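Local coordinates for protein alcohol dehydrogenase (Aeropyrum pernix, PDB 1H2B) that binds zinc and a nicotinamide adenine dinucleotide cofactor, and probably uses them to oxidise alcohols in an NAD+-dependent reaction, at residues 22-27 with 69-74; 186-191 with 254-259; 203-208 with 325-330. One frame throughout, in Å; residues are numbered along the deposited sequence.

Interaction 1. Residues 22-27 with 69-74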
ATOM      1  N   HIS B  22      37.729  10.399  22.284  1.00 31.66           N
ATOM      2  CA  HIS B  22      38.076  11.675  22.932  1.00 33.94           C
ATOM      3  C   HIS B  22      38.308  12.786  21.933  1.00 34.15           C
ATOM      4  O   HIS B  22      37.965  13.927  22.192  1.00 36.25           O
ATOM      5  CB  HIS B  22      39.352  11.548  23.761  1.00 34.40           C
ATOM      6  CG  HIS B  22      39.184  10.781  25.031  1.00 38.17           C
ATOM      7  ND1 HIS B  22      39.154  11.387  26.267  1.00 36.70           N
ATOM      8  CD2 HIS B  22      39.045   9.452  25.257  1.00 43.88           C
ATOM      9  CE1 HIS B  22      39.021  10.464  27.202  1.00 43.15           C
ATOM     10  NE2 HIS B  22      38.947   9.282  26.616  1.00 39.98           N
ATOM     11  N   GLU B  23      38.908  12.441  20.800  1.00 33.95           N
ATOM     12  CA  GLU B  23      39.206  13.404  19.759  1.00 33.52           C
ATOM     13  C   GLU B  23      38.968  12.772  18.403  1.00 30.65           C
ATOM     14  O   GLU B  23      39.354  11.618  18.181  1.00 31.01           O
ATOM     15  CB  GLU B  23      40.681  13.842  19.822  1.00 36.34           C
ATOM     16  CG  GLU B  23      41.256  14.044  21.213  1.00 42.50           C
ATOM     17  CD  GLU B  23      42.775  14.007  21.234  1.00 48.55           C
ATOM     18  OE1 GLU B  23      43.350  13.105  21.890  1.00 45.60           O
ATOM     19  OE2 GLU B  23      43.393  14.893  20.600  1.00 52.29           O
ATOM     20  N   TYR B  24      38.400  13.565  17.505  1.00 31.22           N
ATOM     21  CA  TYR B  24      38.178  13.157  16.117  1.00 31.86           C
ATOM     22  C   TYR B  24      39.491  12.986  15.371  1.00 36.26           C
ATOM     23  O   TYR B  24      40.483  13.659  15.691  1.00 34.93           O
ATOM     24  CB  TYR B  24      37.256  14.147  15.417  1.00 31.86           C
ATOM     25  CG  TYR B  24      35.897  14.212  16.072  1.00 31.53           C
ATOM     26  CD1 TYR B  24      35.458  15.345  16.744  1.00 30.19           C
ATOM     27  CD2 TYR B  24      35.045  13.096  16.052  1.00 27.31           C
ATOM     28  CE1 TYR B  24      34.198  15.388  17.359  1.00 33.88           C
ATOM     29  CE2 TYR B  24      33.822  13.129  16.653  1.00 25.60           C
ATOM     30  CZ  TYR B  24      33.379  14.250  17.309  1.00 25.19           C
ATOM     31  OH  TYR B  24      32.139  14.261  17.899  1.00 31.90           O
ATOM     32  N   ASN B  25      39.483  12.062  14.406  1.00 34.36           N
ATOM     33  CA  ASN B  25      40.649  11.738  13.585  1.00 34.84           C
ATOM     34  C   ASN B  25      41.872  11.234  14.329  1.00 35.90           C
ATOM     35  O   ASN B  25      43.012  11.418  13.887  1.00 35.10           O
ATOM     36  CB  ASN B  25      40.949  12.907  12.652  1.00 32.85           C
ATOM     37  CG  ASN B  25      39.883  13.069  11.612  1.00 35.96           C
ATOM     38  OD1 ASN B  25      39.574  12.114  10.877  1.00 39.41           O
ATOM     39  ND2 ASN B  25      39.284  14.253  11.547  1.00 41.22           N
ATOM     40  N   LYS B  26      41.607  10.546  15.440  1.00 34.50           N
ATOM     41  CA  LYS B  26      42.628   9.876  16.234  1.00 35.56           C
ATOM     42  C   LYS B  26      42.115   8.487  16.629  1.00 34.60           C
ATOM     43  O   LYS B  26      40.891   8.259  16.588  1.00 33.59           O
ATOM     44  CB  LYS B  26      42.956  10.738  17.456  1.00 36.42           C
ATOM     45  CG  LYS B  26      44.207  11.612  17.246  1.00 44.19           C
ATOM     46  CD  LYS B  26      44.017  13.030  17.782  1.00 49.91           C
ATOM     47  CE  LYS B  26      44.978  14.028  17.113  1.00 48.83           C
ATOM     48  NZ  LYS B  26      46.408  13.582  17.111  1.00 49.83           N
ATOM     49  N   PRO B  27      43.003   7.563  16.996  1.00 32.17           N
ATOM     50  CA  PRO B  27      42.578   6.234  17.462  1.00 30.61           C
ATOM     51  C   PRO B  27      41.655   6.371  18.686  1.00 30.67           C
ATOM     52  O   PRO B  27      41.788   7.323  19.473  1.00 29.61           O
ATOM     53  CB  PRO B  27      43.894   5.566  17.866  1.00 33.52           C
ATOM     54  CG  PRO B  27      44.930   6.315  17.114  1.00 31.88           C
ATOM     55  CD  PRO B  27      44.475   7.701  17.018  1.00 32.01           C
ATOM     56  N   LEU B  69      24.727  15.690  15.740  1.00 40.73           N
ATOM     57  CA  LEU B  69      24.384  15.090  17.028  1.00 42.17           C
ATOM     58  C   LEU B  69      24.978  15.845  18.210  1.00 42.31           C
ATOM     59  O   LEU B  69      24.483  15.714  19.332  1.00 41.34           O
ATOM     60  CB  LEU B  69      24.851  13.631  17.084  1.00 39.85           C
ATOM     61  CG  LEU B  69      24.299  12.695  16.008  1.00 39.29           C
ATOM     62  CD1 LEU B  69      24.916  11.341  16.204  1.00 40.54           C
ATOM     63  CD2 LEU B  69      22.766  12.622  16.006  1.00 38.77           C
ATOM     64  N   GLN B  70      26.049  16.598  17.943  1.00 44.62           N
ATOM     65  CA  GLN B  70      26.806  17.345  18.956  1.00 46.28           C
ATOM     66  C   GLN B  70      26.949  16.618  20.309  1.00 46.30           C
ATOM     67  O   GLN B  70      26.464  17.118  21.334  1.00 48.34           O
ATOM     68  CB  GLN B  70      26.207  18.769  19.138  1.00 46.48           C
ATOM     69  N   PRO B  71      27.615  15.454  20.317  1.00 45.23           N
ATOM     70  CA  PRO B  71      27.716  14.642  21.535  1.00 44.14           C
ATOM     71  C   PRO B  71      28.781  15.188  22.461  1.00 45.21           C
ATOM     72  O   PRO B  71      29.731  15.831  22.003  1.00 46.08           O
ATOM     73  CB  PRO B  71      28.178  13.279  21.007  1.00 43.16           C
ATOM     74  CG  PRO B  71      29.015  13.623  19.796  1.00 42.27           C
ATOM     75  CD  PRO B  71      28.334  14.826  19.184  1.00 43.93           C
ATOM     76  N   LYS B  72      28.638  14.917  23.751  1.00 45.62           N
ATOM     77  CA  LYS B  72      29.677  15.271  24.705  1.00 45.90           C
ATOM     78  C   LYS B  72      30.809  14.252  24.628  1.00 43.43           C
ATOM     79  O   LYS B  72      30.567  13.047  24.690  1.00 41.73           O
ATOM     80  CB  LYS B  72      29.090  15.344  26.120  1.00 49.29           C
ATOM     81  CG  LYS B  72      30.094  15.668  27.226  1.00 54.69           C
ATOM     82  CD  LYS B  72      29.406  15.701  28.596  1.00 63.21           C
ATOM     83  CE  LYS B  72      29.638  14.405  29.384  1.00 66.18           C
ATOM     84  NZ  LYS B  72      28.412  13.558  29.525  1.00 66.77           N
ATOM     85  N   LEU B  73      32.036  14.747  24.464  1.00 40.83           N
ATOM     86  CA  LEU B  73      33.242  13.912  24.463  1.00 38.09           C
ATOM     87  C   LEU B  73      33.884  13.907  25.852  1.00 39.03           C
ATOM     88  O   LEU B  73      33.799  14.925  26.562  1.00 40.17           O
ATOM     89  CB  LEU B  73      34.251  14.414  23.420  1.00 38.03           C
ATOM     90  CG  LEU B  73      33.723  14.661  22.011  1.00 39.99           C
ATOM     91  CD1 LEU B  73      34.866  14.932  21.050  1.00 37.97           C
ATOM     92  CD2 LEU B  73      32.938  13.449  21.554  1.00 33.08           C
ATOM     93  N   PRO B  74      34.491  12.792  26.277  1.00 37.39           N
ATOM     94  CA  PRO B  74      34.488  11.498  25.564  1.00 34.83           C
ATOM     95  C   PRO B  74      33.237  10.641  25.747  1.00 33.32           C
ATOM     96  O   PRO B  74      32.472  10.814  26.706  1.00 31.58           O
ATOM     97  CB  PRO B  74      35.660  10.761  26.210  1.00 34.68           C
ATOM     98  CG  PRO B  74      35.696  11.300  27.607  1.00 37.04           C
ATOM     99  CD  PRO B  74      35.315  12.729  27.503  1.00 36.50           C
TER
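His22 and Pro74 mark the closest approach of the two backbones, with their CA atoms 4.5 Å apart, before a type II beta turn from Glu23 to Lys26 carries 22-27 away from 69-74. One face of the His22 imidazole is covered by Pro74: CB sits 3.5 Å from the ring centroid and 7° off its normal, a CH-pi contact, with CG beside it near CE1. Although the CB of His22 points away from 69-74, the first torsion (chi1 -73°) swings the ring back over Pro74. The rotation of the ring is also set by NE2, which is hydrogen-bonded to Glu31. Both segments lie at the same end of a small antiparallel sheet, where strand 17-21 runs between 29-32 and 75-76. Leu73, followed by a cis peptide bond, fills the space between the loops with its forked end. Its CD1 meets Tyr24 CE1 at 3.8 Å and also His22 O at 3.5 Å, while CD2 approaches Tyr24 OH. The long tyrosine suits this place because it reaches on to Pro71, whose CG lies 3.7 Å from Tyr24 OH, and its ring also meets that of His66 in helix 66-69.

Interaction 2. Residues 186-191 with 254-259; sequences PGAYVA and GVNVAM
Strands 189-193 and 255-260 are the central parallel pair of the Rossmann sheet, and Tyr189 to Ala191 meet Val257 to Met259 with the strand axes 4.7 Å apart and 18° from parallel. Ala191 bonds to both neighbours of Ala258: its N donates to Val257 O at 2.9 Å, in the carbonyl plane, and its O receives Met259 N at 2.8 Å, nearly end-on. Toward the N-terminal ends of the strands, the chain turns a corner at Asn256, and Tyr189 O takes two weak bonds, from the N atoms of Asn256 and Val257. The side chain of Asn256 makes good the ladder here. With its CG beside the backbone N (chi1 -59°), OD1 reaches Tyr189 N at 3.0 Å in a fairly straight bond (163° at the hydrogen), the donor standing above the carbonyl plane; its ND2 makes a weak hydrogen bond to Tyr185 OH. Ala188 CB rests against the carboxamide carbon. A leucine in place of Asn256 would probably leave Tyr189 N without its acceptor and Tyr185 OH without its weak partner. This pair is the switch point of the fold: after 213-218 and 234-237 are added on one side of 189-193, the chain crosses back to lay 255-260 on the other. On one face, Val190 CG2 packs 4.0 Å from Val257 CB and also touches Met259 SD, and helix 166-181 covers Val257 and Met259. On the other, the small CB atoms of Ala191 and Ala258 lie 4.3 Å apart, and Val255 CG1 reaches Ala191 CB at 4.1 Å.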
ATOM      1  N   PRO B 186       8.740 -11.237 -10.056  1.00 16.13           N
ATOM      2  CA  PRO B 186       9.582 -12.139 -10.851  1.00 17.84           C
ATOM      3  C   PRO B 186      10.009 -11.562 -12.195  1.00 18.02           C
ATOM      4  O   PRO B 186       9.155 -11.111 -12.975  1.00 22.26           O
ATOM      5  CB  PRO B 186       8.686 -13.397 -11.059  1.00 17.40           C
ATOM      6  CG  PRO B 186       7.657 -13.309  -9.901  1.00 17.19           C
ATOM      7  CD  PRO B 186       7.413 -11.817  -9.751  1.00 19.02           C
ATOM      8  N   GLY B 187      11.314 -11.540 -12.455  1.00 16.14           N
ATOM      9  CA  GLY B 187      11.812 -10.909 -13.667  1.00 19.00           C
ATOM     10  C   GLY B 187      12.352  -9.485 -13.431  1.00 21.55           C
ATOM     11  O   GLY B 187      13.083  -8.951 -14.296  1.00 20.17           O
ATOM     12  N   ALA B 188      12.025  -8.906 -12.275  1.00 18.81           N
ATOM     13  CA  ALA B 188      12.579  -7.583 -11.915  1.00 15.22           C
ATOM     14  C   ALA B 188      14.025  -7.812 -11.538  1.00 16.62           C
ATOM     15  O   ALA B 188      14.391  -8.888 -11.024  1.00 17.89           O
ATOM     16  CB  ALA B 188      11.851  -7.028 -10.714  1.00 13.84           C
ATOM     17  N   TYR B 189      14.821  -6.754 -11.699  1.00 16.29           N
ATOM     18  CA  TYR B 189      16.208  -6.804 -11.267  1.00 16.55           C
ATOM     19  C   TYR B 189      16.413  -5.840 -10.115  1.00 16.29           C
ATOM     20  O   TYR B 189      15.888  -4.737 -10.086  1.00 14.73           O
ATOM     21  CB  TYR B 189      17.145  -6.293 -12.360  1.00 15.00           C
ATOM     22  CG  TYR B 189      17.203  -7.168 -13.604  1.00 23.79           C
ATOM     23  CD1 TYR B 189      16.325  -6.938 -14.674  1.00 25.77           C
ATOM     24  CD2 TYR B 189      18.131  -8.199 -13.677  1.00 24.49           C
ATOM     25  CE1 TYR B 189      16.394  -7.738 -15.798  1.00 28.34           C
ATOM     26  CE2 TYR B 189      18.197  -9.013 -14.791  1.00 28.36           C
ATOM     27  CZ  TYR B 189      17.334  -8.764 -15.836  1.00 24.53           C
ATOM     28  OH  TYR B 189      17.424  -9.587 -16.985  1.00 35.63           O
ATOM     29  N   VAL B 190      17.232  -6.278  -9.182  1.00 14.46           N
ATOM     30  CA  VAL B 190      17.669  -5.407  -8.067  1.00 13.44           C
ATOM     31  C   VAL B 190      19.188  -5.392  -8.066  1.00 15.97           C
ATOM     32  O   VAL B 190      19.814  -6.439  -8.087  1.00 17.63           O
ATOM     33  CB  VAL B 190      17.051  -5.825  -6.715  1.00 15.79           C
ATOM     34  CG1 VAL B 190      17.290  -7.300  -6.363  1.00 17.57           C
ATOM     35  CG2 VAL B 190      17.548  -4.917  -5.576  1.00 14.24           C
ATOM     36  N   ALA B 191      19.771  -4.190  -8.059  1.00 13.12           N
ATOM     37  CA  ALA B 191      21.230  -4.043  -7.882  1.00 13.47           C
ATOM     38  C   ALA B 191      21.486  -3.740  -6.419  1.00 14.40           C
ATOM     39  O   ALA B 191      20.947  -2.765  -5.864  1.00 16.60           O
ATOM     40  CB  ALA B 191      21.761  -2.895  -8.693  1.00 14.66           C
ATOM     41  N   GLY B 254      17.845  -1.209 -17.389  1.00 18.52           N
ATOM     42  CA  GLY B 254      18.225  -0.846 -16.021  1.00 16.99           C
ATOM     43  C   GLY B 254      17.493  -1.681 -14.981  1.00 16.71           C
ATOM     44  O   GLY B 254      16.719  -2.601 -15.286  1.00 19.70           O
ATOM     45  N   VAL B 255      17.707  -1.345 -13.708  1.00 14.38           N
ATOM     46  CA  VAL B 255      17.127  -2.102 -12.606  1.00 14.62           C
ATOM     47  C   VAL B 255      15.879  -1.463 -12.047  1.00 14.35           C
ATOM     48  O   VAL B 255      15.703  -0.245 -12.043  1.00 15.74           O
ATOM     49  CB  VAL B 255      18.151  -2.353 -11.478  1.00 12.24           C
ATOM     50  CG1 VAL B 255      19.396  -3.097 -12.027  1.00 15.97           C
ATOM     51  CG2 VAL B 255      18.596  -1.040 -10.826  1.00 16.42           C
ATOM     52  N   ASN B 256      15.007  -2.318 -11.548  1.00 14.43           N
ATOM     53  CA  ASN B 256      13.793  -1.857 -10.886  1.00 14.60           C
ATOM     54  C   ASN B 256      14.095  -1.201  -9.541  1.00 15.27           C
ATOM     55  O   ASN B 256      13.406  -0.243  -9.113  1.00 15.23           O
ATOM     56  CB  ASN B 256      12.861  -3.045 -10.694  1.00 14.99           C
ATOM     57  CG  ASN B 256      12.502  -3.695 -12.011  1.00 19.29           C
ATOM     58  OD1 ASN B 256      13.273  -4.417 -12.624  1.00 19.72           O
ATOM     59  ND2 ASN B 256      11.298  -3.372 -12.483  1.00 23.57           N
ATOM     60  N   VAL B 257      15.087  -1.733  -8.829  1.00 14.51           N
ATOM     61  CA  VAL B 257      15.509  -1.159  -7.536  1.00 11.67           C
ATOM     62  C   VAL B 257      17.037  -1.238  -7.485  1.00 13.92           C
ATOM     63  O   VAL B 257      17.614  -2.246  -7.883  1.00 14.07           O
ATOM     64  CB  VAL B 257      14.982  -1.945  -6.349  1.00 13.81           C
ATOM     65  CG1 VAL B 257      15.558  -1.375  -5.039  1.00 15.28           C
ATOM     66  CG2 VAL B 257      13.433  -1.864  -6.258  1.00 14.36           C
ATOM     67  N   ALA B 258      17.669  -0.127  -7.085  1.00 11.70           N
ATOM     68  CA  ALA B 258      19.096  -0.174  -6.721  1.00 13.07           C
ATOM     69  C   ALA B 258      19.198   0.177  -5.258  1.00 13.00           C
ATOM     70  O   ALA B 258      18.402   0.971  -4.765  1.00 12.77           O
ATOM     71  CB  ALA B 258      19.895   0.825  -7.543  1.00 13.26           C
ATOM     72  N   MET B 259      20.170  -0.421  -4.560  1.00 11.42           N
ATOM     73  CA  MET B 259      20.309  -0.229  -3.112  1.00 11.39           C
ATOM     74  C   MET B 259      21.749   0.143  -2.858  1.00 13.69           C
ATOM     75  O   MET B 259      22.629  -0.644  -3.143  1.00 14.23           O
ATOM     76  CB  MET B 259      19.949  -1.537  -2.373  1.00 14.10           C
ATOM     77  CG  MET B 259      18.512  -2.035  -2.739  1.00 11.83           C
ATOM     78  SD  MET B 259      18.086  -3.422  -1.739  1.00 15.20           S
ATOM     79  CE  MET B 259      17.681  -2.632  -0.191  1.00 15.25           C
TER

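Interaction 3. Residues 203-208 with 325-330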
ATOM      1  N   VAL B 203      22.111  -9.150   0.434  1.00 15.92           N
ATOM      2  CA  VAL B 203      22.063 -10.155  -0.651  1.00 15.50           C
ATOM      3  C   VAL B 203      21.193 -11.327  -0.224  1.00 17.27           C
ATOM      4  O   VAL B 203      20.307 -11.749  -0.981  1.00 17.04           O
ATOM      5  CB  VAL B 203      23.486 -10.686  -1.026  1.00 16.42           C
ATOM      6  CG1 VAL B 203      23.390 -11.937  -1.987  1.00 16.22           C
ATOM      7  CG2 VAL B 203      24.327  -9.583  -1.664  1.00 17.38           C
ATOM      8  N   GLN B 204      21.430 -11.843   0.984  1.00 17.51           N
ATOM      9  CA  GLN B 204      20.645 -12.960   1.496  1.00 18.47           C
ATOM     10  C   GLN B 204      19.175 -12.596   1.645  1.00 19.17           C
ATOM     11  O   GLN B 204      18.288 -13.361   1.296  1.00 19.06           O
ATOM     12  CB  GLN B 204      21.162 -13.408   2.866  1.00 18.92           C
ATOM     13  CG  GLN B 204      22.602 -13.858   2.851  1.00 19.54           C
ATOM     14  CD  GLN B 204      23.094 -14.136   4.249  1.00 17.64           C
ATOM     15  OE1 GLN B 204      22.589 -15.069   4.918  1.00 20.53           O
ATOM     16  NE2 GLN B 204      24.016 -13.308   4.739  1.00 19.70           N
ATOM     17  N   LEU B 205      18.910 -11.418   2.174  1.00 16.53           N
ATOM     18  CA  LEU B 205      17.534 -11.033   2.371  1.00 16.17           C
ATOM     19  C   LEU B 205      16.765 -10.822   1.072  1.00 17.51           C
ATOM     20  O   LEU B 205      15.597 -11.127   1.039  1.00 19.50           O
ATOM     21  CB  LEU B 205      17.472  -9.762   3.240  1.00 15.68           C
ATOM     22  CG  LEU B 205      17.970  -9.956   4.666  1.00 15.05           C
ATOM     23  CD1 LEU B 205      17.975  -8.604   5.388  1.00 14.88           C
ATOM     24  CD2 LEU B 205      17.040 -10.892   5.419  1.00 17.58           C
ATOM     25  N   LEU B 206      17.417 -10.286   0.043  1.00 17.32           N
ATOM     26  CA  LEU B 206      16.770 -10.110  -1.261  1.00 17.87           C
ATOM     27  C   LEU B 206      16.344 -11.492  -1.800  1.00 19.70           C
ATOM     28  O   LEU B 206      15.275 -11.619  -2.397  1.00 19.01           O
ATOM     29  CB  LEU B 206      17.652  -9.357  -2.238  1.00 16.38           C
ATOM     30  CG  LEU B 206      17.855  -7.840  -1.959  1.00 17.71           C
ATOM     31  CD1 LEU B 206      19.070  -7.296  -2.703  1.00 19.47           C
ATOM     32  CD2 LEU B 206      16.518  -7.137  -2.384  1.00 17.26           C
ATOM     33  N   LYS B 207      17.152 -12.520  -1.549  1.00 18.67           N
ATOM     34  CA  LYS B 207      16.742 -13.861  -2.005  1.00 19.48           C
ATOM     35  C   LYS B 207      15.596 -14.509  -1.223  1.00 21.29           C
ATOM     36  O   LYS B 207      14.840 -15.325  -1.779  1.00 23.78           O
ATOM     37  CB  LYS B 207      17.962 -14.799  -1.996  1.00 19.19           C
ATOM     38  CG  LYS B 207      19.075 -14.403  -2.963  1.00 20.77           C
ATOM     39  CD  LYS B 207      18.644 -14.394  -4.431  1.00 28.11           C
ATOM     40  CE  LYS B 207      18.208 -15.780  -4.888  1.00 33.92           C
ATOM     41  NZ  LYS B 207      18.073 -15.835  -6.365  1.00 44.56           N
ATOM     42  N   VAL B 208      15.524 -14.217   0.068  1.00 20.54           N
ATOM     43  CA  VAL B 208      14.530 -14.728   0.977  1.00 23.05           C
ATOM     44  C   VAL B 208      13.216 -13.968   0.815  1.00 25.21           C
ATOM     45  O   VAL B 208      12.119 -14.568   0.920  1.00 26.47           O
ATOM     46  CB  VAL B 208      15.033 -14.544   2.474  1.00 23.68           C
ATOM     47  CG1 VAL B 208      13.905 -14.795   3.457  1.00 30.01           C
ATOM     48  CG2 VAL B 208      16.213 -15.449   2.722  1.00 30.67           C
ATOM     49  N   GLY B 325      17.477 -19.981  10.473  1.00 19.07           N
ATOM     50  CA  GLY B 325      18.612 -20.338   9.657  1.00 21.36           C
ATOM     51  C   GLY B 325      18.580 -19.781   8.252  1.00 22.48           C
ATOM     52  O   GLY B 325      19.303 -20.263   7.376  1.00 26.16           O
ATOM     53  N   LYS B 326      17.747 -18.754   8.016  1.00 19.45           N
ATOM     54  CA  LYS B 326      17.531 -18.222   6.670  1.00 19.93           C
ATOM     55  C   LYS B 326      18.435 -17.032   6.345  1.00 22.38           C
ATOM     56  O   LYS B 326      18.561 -16.632   5.201  1.00 27.60           O
ATOM     57  CB  LYS B 326      16.075 -17.872   6.425  1.00 22.71           C
ATOM     58  CG  LYS B 326      15.209 -19.129   6.409  1.00 24.31           C
ATOM     59  CD  LYS B 326      13.771 -18.832   6.253  1.00 28.08           C
ATOM     60  CE  LYS B 326      12.930 -20.095   6.517  1.00 36.77           C
ATOM     61  NZ  LYS B 326      11.468 -19.878   6.262  1.00 44.11           N
ATOM     62  N   VAL B 327      19.080 -16.508   7.359  1.00 20.66           N
ATOM     63  CA  VAL B 327      20.069 -15.477   7.183  1.00 20.67           C
ATOM     64  C   VAL B 327      21.183 -15.769   8.180  1.00 21.29           C
ATOM     65  O   VAL B 327      20.939 -16.155   9.333  1.00 26.20           O
ATOM     66  CB  VAL B 327      19.459 -14.040   7.347  1.00 22.17           C
ATOM     67  CG1 VAL B 327      18.998 -13.796   8.765  1.00 23.32           C
ATOM     68  CG2 VAL B 327      20.479 -12.959   6.978  1.00 24.12           C
ATOM     69  N   ARG B 328      22.415 -15.605   7.730  1.00 20.02           N
ATOM     70  CA  ARG B 328      23.571 -15.803   8.585  1.00 23.87           C
ATOM     71  C   ARG B 328      24.658 -14.798   8.244  1.00 25.43           C
ATOM     72  O   ARG B 328      24.990 -14.606   7.089  1.00 27.22           O
ATOM     73  CB  ARG B 328      24.120 -17.217   8.432  1.00 26.57           C
ATOM     74  CG  ARG B 328      25.260 -17.478   9.421  1.00 36.69           C
ATOM     75  CD  ARG B 328      25.959 -18.839   9.247  1.00 49.08           C
ATOM     76  NE  ARG B 328      27.133 -18.735   8.373  1.00 60.85           N
ATOM     77  CZ  ARG B 328      28.249 -18.053   8.655  1.00 63.47           C
ATOM     78  NH1 ARG B 328      28.381 -17.399   9.811  1.00 66.43           N
ATOM     79  NH2 ARG B 328      29.240 -18.029   7.769  1.00 65.36           N
ATOM     80  N   VAL B 329      25.208 -14.166   9.269  1.00 23.88           N
ATOM     81  CA  VAL B 329      26.185 -13.111   9.066  1.00 20.90           C
ATOM     82  C   VAL B 329      27.560 -13.736   8.978  1.00 21.35           C
ATOM     83  O   VAL B 329      27.883 -14.645   9.735  1.00 23.51           O
ATOM     84  CB  VAL B 329      26.142 -12.045  10.205  1.00 22.24           C
ATOM     85  CG1 VAL B 329      26.962 -10.828   9.844  1.00 23.02           C
ATOM     86  CG2 VAL B 329      24.683 -11.585  10.451  1.00 20.11           C
ATOM     87  N   GLU B 330      28.332 -13.267   8.013  1.00 18.45           N
ATOM     88  CA  GLU B 330      29.746 -13.564   7.889  1.00 18.74           C
ATOM     89  C   GLU B 330      30.520 -12.692   8.884  1.00 21.87           C
ATOM     90  O   GLU B 330      30.578 -11.462   8.746  1.00 20.28           O
ATOM     91  CB  GLU B 330      30.172 -13.329   6.425  1.00 19.50           C
ATOM     92  CG  GLU B 330      31.654 -13.557   6.169  1.00 28.38           C
ATOM     93  CD  GLU B 330      32.059 -15.018   6.258  1.00 35.08           C
ATOM     94  OE1 GLU B 330      31.266 -15.897   5.817  1.00 35.61           O
ATOM     95  OE2 GLU B 330      33.166 -15.274   6.787  1.00 40.70           O
TER
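The flat carboxamide of Gln204 meets the backbone of Arg328 with both of its polar atoms, while Val327 CG2 stands above the amide plane, 3.6 Å from OE1. Gln204 belongs to helix 197-209, the helix that follows the first strand of the Rossmann fold, whose start includes the NAD-binding residues Gly197 and Leu198; its partner is the loop that joins helix 312-323 to strand 331-335. Gln204 OE1 accepts Arg328 N at 2.9 Å in an almost straight bond (170°), the donor tilted a little from the carbonyl plane. In return Gln204 NE2 gives a hydrogen to Arg328 O, also at 2.9 Å, and this acceptor lies close to the amide plane. Two opposed bonds to one residue hold the carboxamide against turning over; an amide suits the place because it carries a donor and an acceptor side by side, and glutamine is long enough to reach the loop. NE2 has a further, weak bond to His200 O in its own helix. The chain gets there because CG is anti to the carbonyl carbon (chi1 -60°) and the rest is extended. Around this polar pair the fit is apolar: Leu205 CD2 approaches Val327 CG2 at 4.3 Å, and Leu321 of helix 312-323 touches both Leu205 and Val208. After that helix Gly325 leaves helical angles in a Schellman motif, its positive phi favouring glycine. One helical turn beyond Gln204, the branched Val208 sets its CG2 3.6 Å from Lys326 O.

Overall arrangement
Along the chain, interaction 1 closes before the other two open, and interactions 2 and 3 interleave: 186-191, 203-208, 254-259, 325-330. The centres of interactions 2 and 3 are about 18 Å apart, and they touch where Leu206 CD2 of helix 197-209 packs on Val190 CG2 at 4.0 Å. Strand 189-193 leads into that helix, so the two contacts share the first beta-alpha unit of the Rossmann domain, one fixing its strand in the sheet, the other joining its helix to the loop before strand 331-335. Interaction 1 lies across the chain's centre, about 39 and 34 Å from those two centres, and joins loops of the small antiparallel sheet, 69-74 falling in the GroES-like region, consistent with a two-domain build.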